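Local coordinates for fusolin (PDB 4OW5), which binds chitin and is probably a copper-dependent lytic polysaccharide monooxygenase, crystallizing in vivo into viral spindles that enhance entomopoxvirus virulence, at residues T141-P146 with N190-V195; I153-F158 with Q169-F174. All blocks are in the same frame, centred on the assembly; numbering follows the deposited sequence.

Interaction 1: T141-P146 with N190-V195. Unlike the reference sequence in segment 190-195: Asn192 (reference His).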
# COMPACT_ATOMS: atom_id res chain seq x y z
N THR A 141 0.63 7.41 32.70
CA THR A 141 1.56 6.93 33.70
C THR A 141 1.37 7.77 34.99
O THR A 141 1.72 7.31 36.07
CB THR A 141 2.98 6.95 33.17
OG1 THR A 141 3.36 8.28 32.87
CG2 THR A 141 3.14 6.08 31.94
N ALA A 142 0.87 9.02 34.85
CA ALA A 142 0.50 9.90 35.96
C ALA A 142 -0.90 10.39 35.69
O ALA A 142 -1.16 10.92 34.61
CB ALA A 142 1.44 11.06 36.08
N ILE A 143 -1.78 10.26 36.66
CA ILE A 143 -3.18 10.67 36.50
C ILE A 143 -3.32 12.18 36.64
O ILE A 143 -2.95 12.75 37.66
CB ILE A 143 -4.09 9.91 37.50
CG1 ILE A 143 -4.01 8.37 37.29
CG2 ILE A 143 -5.54 10.41 37.39
CD1 ILE A 143 -4.53 7.91 35.95
N HIS A 144 -3.91 12.83 35.65
CA HIS A 144 -4.19 14.27 35.68
C HIS A 144 -5.58 14.55 35.19
O HIS A 144 -5.93 14.20 34.05
CB HIS A 144 -3.22 15.14 34.89
CG HIS A 144 -1.79 14.97 35.25
ND1 HIS A 144 -1.31 15.23 36.53
CD2 HIS A 144 -0.76 14.54 34.48
CE1 HIS A 144 -0.02 14.92 36.49
NE2 HIS A 144 0.34 14.48 35.31
N GLU A 145 -6.31 15.32 36.00
CA GLU A 145 -7.65 15.80 35.71
C GLU A 145 -7.83 17.19 36.32
O GLU A 145 -7.27 17.45 37.39
CB GLU A 145 -8.71 14.84 36.26
CG GLU A 145 -8.91 13.58 35.43
CD GLU A 145 -9.33 13.84 34.00
OE1 GLU A 145 -10.07 14.82 33.74
OE2 GLU A 145 -8.92 13.06 33.12
N PRO A 146 -8.58 18.10 35.68
CA PRO A 146 -9.35 17.90 34.44
C PRO A 146 -8.46 17.91 33.17
O PRO A 146 -7.38 18.50 33.14
CB PRO A 146 -10.34 19.07 34.44
CG PRO A 146 -9.67 20.15 35.23
CD PRO A 146 -8.79 19.45 36.25
N ASN A 190 0.57 -1.33 31.03
CA ASN A 190 0.99 -1.98 32.29
C ASN A 190 1.41 -0.93 33.33
O ASN A 190 1.58 -1.27 34.50
CB ASN A 190 2.12 -2.99 32.06
CG ASN A 190 3.36 -2.47 31.35
OD1 ASN A 190 3.77 -1.31 31.51
ND2 ASN A 190 4.00 -3.32 30.55
N ALA A 191 1.56 0.33 32.93
CA ALA A 191 2.00 1.38 33.84
C ALA A 191 0.93 1.85 34.81
O ALA A 191 1.27 2.45 35.82
CB ALA A 191 2.50 2.57 33.03
N ASN A 192 -0.35 1.54 34.57
CA ASN A 192 -1.43 2.02 35.45
C ASN A 192 -2.64 1.08 35.44
O ASN A 192 -2.78 0.33 34.48
CB ASN A 192 -1.86 3.39 34.91
CG ASN A 192 -2.33 4.36 35.98
OD1 ASN A 192 -3.37 4.18 36.60
ND2 ASN A 192 -1.57 5.42 36.23
N ASN A 193 -3.53 1.17 36.46
CA ASN A 193 -4.78 0.39 36.51
C ASN A 193 -5.93 1.13 35.81
O ASN A 193 -6.96 0.52 35.51
CB ASN A 193 -5.18 0.11 37.96
CG ASN A 193 -5.97 1.24 38.61
OD1 ASN A 193 -5.45 2.33 38.87
ND2 ASN A 193 -7.25 1.02 38.88
N LEU A 194 -5.76 2.44 35.54
CA LEU A 194 -6.74 3.26 34.82
C LEU A 194 -6.17 3.64 33.44
O LEU A 194 -4.97 3.87 33.31
CB LEU A 194 -7.09 4.53 35.60
CG LEU A 194 -7.80 4.36 36.95
CD1 LEU A 194 -7.99 5.68 37.62
CD2 LEU A 194 -9.12 3.67 36.78
N VAL A 195 -7.02 3.68 32.44
CA VAL A 195 -6.69 4.10 31.08
C VAL A 195 -7.76 5.05 30.60
O VAL A 195 -8.85 5.12 31.19
CB VAL A 195 -6.56 2.89 30.11
CG1 VAL A 195 -5.33 2.03 30.43
CG2 VAL A 195 -7.83 2.03 30.09
O HOH W 1 2.81 4.71 36.50

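Interaction 2: I153-F158 with Q169-F174. With EDO (1,2-ethanediol), chain B.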
# COMPACT_ATOMS: atom_id res chain seq x y z
N ILE A 153 -6.36 12.94 12.11
CA ILE A 153 -5.94 11.99 11.09
C ILE A 153 -5.31 12.78 9.95
O ILE A 153 -5.81 13.86 9.58
CB ILE A 153 -7.07 11.05 10.58
CG1 ILE A 153 -6.48 9.99 9.62
CG2 ILE A 153 -8.20 11.83 9.87
CD1 ILE A 153 -7.42 8.90 9.27
N THR A 154 -4.23 12.25 9.40
CA THR A 154 -3.61 12.90 8.26
C THR A 154 -4.55 12.91 7.02
O THR A 154 -5.37 12.01 6.83
CB THR A 154 -2.27 12.28 7.89
OG1 THR A 154 -2.39 10.86 7.89
CG2 THR A 154 -1.14 12.75 8.80
N VAL A 155 -4.42 13.96 6.23
CA VAL A 155 -5.16 14.15 4.97
C VAL A 155 -4.78 13.01 4.02
O VAL A 155 -3.67 12.49 4.12
CB VAL A 155 -4.95 15.53 4.31
CG1 VAL A 155 -5.46 16.67 5.20
CG2 VAL A 155 -3.50 15.76 3.89
N PRO A 156 -5.63 12.66 3.03
CA PRO A 156 -5.26 11.56 2.12
C PRO A 156 -3.97 11.73 1.32
O PRO A 156 -3.34 10.73 1.01
CB PRO A 156 -6.47 11.44 1.19
CG PRO A 156 -7.60 12.11 1.94
CD PRO A 156 -6.99 13.17 2.76
N SER A 157 -3.52 12.94 1.04
CA SER A 157 -2.28 13.12 0.27
C SER A 157 -0.98 12.95 1.11
O SER A 157 0.11 13.08 0.55
CB SER A 157 -2.24 14.49 -0.39
OG SER A 157 -2.04 15.51 0.56
N PHE A 158 -1.09 12.73 2.44
CA PHE A 158 0.07 12.55 3.30
C PHE A 158 0.85 11.30 2.90
O PHE A 158 0.28 10.22 2.74
CB PHE A 158 -0.36 12.47 4.78
CG PHE A 158 0.74 12.12 5.75
CD1 PHE A 158 1.66 13.08 6.15
CD2 PHE A 158 0.90 10.82 6.21
CE1 PHE A 158 2.73 12.74 6.99
CE2 PHE A 158 1.94 10.49 7.08
CZ PHE A 158 2.85 11.45 7.45
N GLN A 169 -1.79 19.32 7.36
CA GLN A 169 -2.11 17.98 6.88
C GLN A 169 -2.95 17.16 7.84
O GLN A 169 -3.14 15.98 7.56
CB GLN A 169 -0.82 17.19 6.62
CG GLN A 169 -0.01 17.77 5.47
CD GLN A 169 1.30 17.03 5.40
OE1 GLN A 169 2.16 17.17 6.30
NE2 GLN A 169 1.42 16.17 4.41
N LEU A 170 -3.46 17.75 8.93
CA LEU A 170 -4.25 17.08 9.96
C LEU A 170 -5.73 17.54 9.97
O LEU A 170 -6.00 18.72 9.92
CB LEU A 170 -3.63 17.36 11.35
CG LEU A 170 -2.33 16.64 11.64
CD1 LEU A 170 -1.73 17.12 12.94
CD2 LEU A 170 -2.49 15.13 11.55
N ILE A 171 -6.65 16.58 10.10
CA ILE A 171 -8.09 16.77 10.18
C ILE A 171 -8.55 16.31 11.55
O ILE A 171 -8.32 15.14 11.90
CB ILE A 171 -8.82 15.93 9.09
CG1 ILE A 171 -8.40 16.34 7.64
CG2 ILE A 171 -10.36 16.06 9.26
CD1 ILE A 171 -8.68 15.28 6.65
N ASN A 172 -9.24 17.18 12.31
CA ASN A 172 -9.76 16.80 13.61
C ASN A 172 -10.93 15.81 13.46
O ASN A 172 -11.87 16.08 12.72
CB ASN A 172 -10.20 18.02 14.40
CG ASN A 172 -10.58 17.65 15.81
OD1 ASN A 172 -11.74 17.46 16.11
ND2 ASN A 172 -9.60 17.28 16.62
N ILE A 173 -10.85 14.68 14.14
CA ILE A 173 -11.90 13.66 14.12
C ILE A 173 -12.47 13.40 15.52
O ILE A 173 -13.45 12.67 15.63
CB ILE A 173 -11.47 12.33 13.45
CG1 ILE A 173 -10.32 11.65 14.21
CG2 ILE A 173 -11.15 12.58 11.97
CD1 ILE A 173 -9.90 10.29 13.64
N PHE A 174 -11.92 14.03 16.56
CA PHE A 174 -12.41 13.91 17.92
C PHE A 174 -11.91 15.07 18.78
O PHE A 174 -10.72 15.38 18.78
CB PHE A 174 -12.00 12.56 18.58
CG PHE A 174 -12.54 12.37 19.98
CD1 PHE A 174 -11.88 12.92 21.08
CD2 PHE A 174 -13.65 11.56 20.22
CE1 PHE A 174 -12.35 12.71 22.38
CE2 PHE A 174 -14.11 11.32 21.52
CZ PHE A 174 -13.49 11.94 22.59
C1 EDO B . -14.86 16.72 15.54
O1 EDO B . -14.23 17.34 14.45
C2 EDO B . -14.91 17.66 16.76
O2 EDO B . -15.01 19.01 16.34

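Interaction 1: T141-P146 with N190-V195
Ile143 lies across the side-chain amide of Asn192 in this surface contact between two loops. The two side chains meet at a slant. Ile143 CD1 sits to one side of the amide plane, 3.9 Å from Asn192 ND2 and 4.0 Å from Asn192 OD1. CG1 is anti to the carbonyl carbon (chi1 -60°), and the chain then bends so that CD1 turns toward Asn192. CD1 also meets Leu194 CB at 4.3 Å. Leu180, on strand 180-182, touches both Ile143 and Leu194 and extends this small apolar patch.

The asparagine amide is fixed from its own side. Asn192 OD1 accepts from Leu194 N at 3.1 Å, a nearly straight bond with an N-H...O angle of 168°. This is an Asx turn, set just where strand 194-203 begins. Asn192 ND2 is directed toward Thr141 O, but at 3.8 Å the pair is too long for a hydrogen bond.

Thr141 meets the other loop with its methyl. CG2 touches Ala191 CB at 3.7 Å, one methyl against another. A chi1 of 63° puts OG1 between the backbone N and carbonyl carbon, where it bonds Asn67 and, weakly, the His1 carbonyl. A water joins the backbones here, donating to Thr141 O and to Ala191 O.

His144 and His1 have been seen to coordinate copper and zinc, although this chain carries no metal. This is consistent with the histidine brace of lytic polysaccharide monooxygenases, which also uses the amino terminus. The backbones of Thr141 and Ala142 bond His1, so this loop borders the metal site directly.

The chemistry is thus one methyl against an internally held amide, a separate methyl pair, and one water as the polar bridge. That implies a light, water-mediated join between the metal-site loop and its neighbour.

Interaction 2: I153-F158 with Q169-F174
Ile153 and Ile171 face each other as a hydrogen-bonded pair in an antiparallel hairpin with a long connection, part of the fibronectin type III-like fold. Ile153 N donates to Ile171 O, and Ile171 N returns a bond of 2.9 Å to Ile153 O. Val155 N adds a third, 2.7 Å from Gln169 O. The same carbonyl lies 3.2 Å from Thr154 CA, a CA-H...O contact.

Side chains pack on both faces. On that of Ile153 and Ile171, Ile153 CG2 meets Ile173 CG2 at 3.7 Å. On the other, the side chains of Thr154 and Leu170 cross at a slant, with Thr154 CG2 3.9 Å from Leu170 CD2. Just past the strand end, Val155 CG1 touches Ile171 CD1 at 3.8 Å.

A second layer sets these groups. Strand 209-217 flanks Thr154: OG1 accepts from Val210 N, while the Thr154 carbonyl takes a bond from Arg205. A type I turn from Val155 to Phe158 brings the Phe158 ring back. With its CG anti to the backbone N (chi1 173°), the ring lies under Thr154 CG2, which sits over one face toward the rim. Farther along, Ile173 and Phe174 both face Ile151 in a classic beta bulge. An ethanediol, probably from the crystallisation liquor, lies beside Asn172. Just there Asn172 ND2 bonds Phe174 O at 3.1 Å, coming from above the carbonyl plane.

How the interactions relate
Interaction 2 is nested in the chain loop that interaction 1 closes. Their centres are about 27 Å apart and their nearest atoms about 11 Å, so they do not touch. Strand 147-154 connects them: it starts just after the 141-146 loop and ends at the 153-158 segment. Strand 194-203 is a second connection. It begins within interaction 1, and farther along its Val200, Ile202 and Pro203 pack on Ile173 and Ile153 of interaction 2. Interaction 1 holds His144 and lies at the metal site, with the nearest atoms of the Thr141 and His1 side chains about 3 Å apart. Interaction 2 lies away from the annotated sites, in the framework of the same domain.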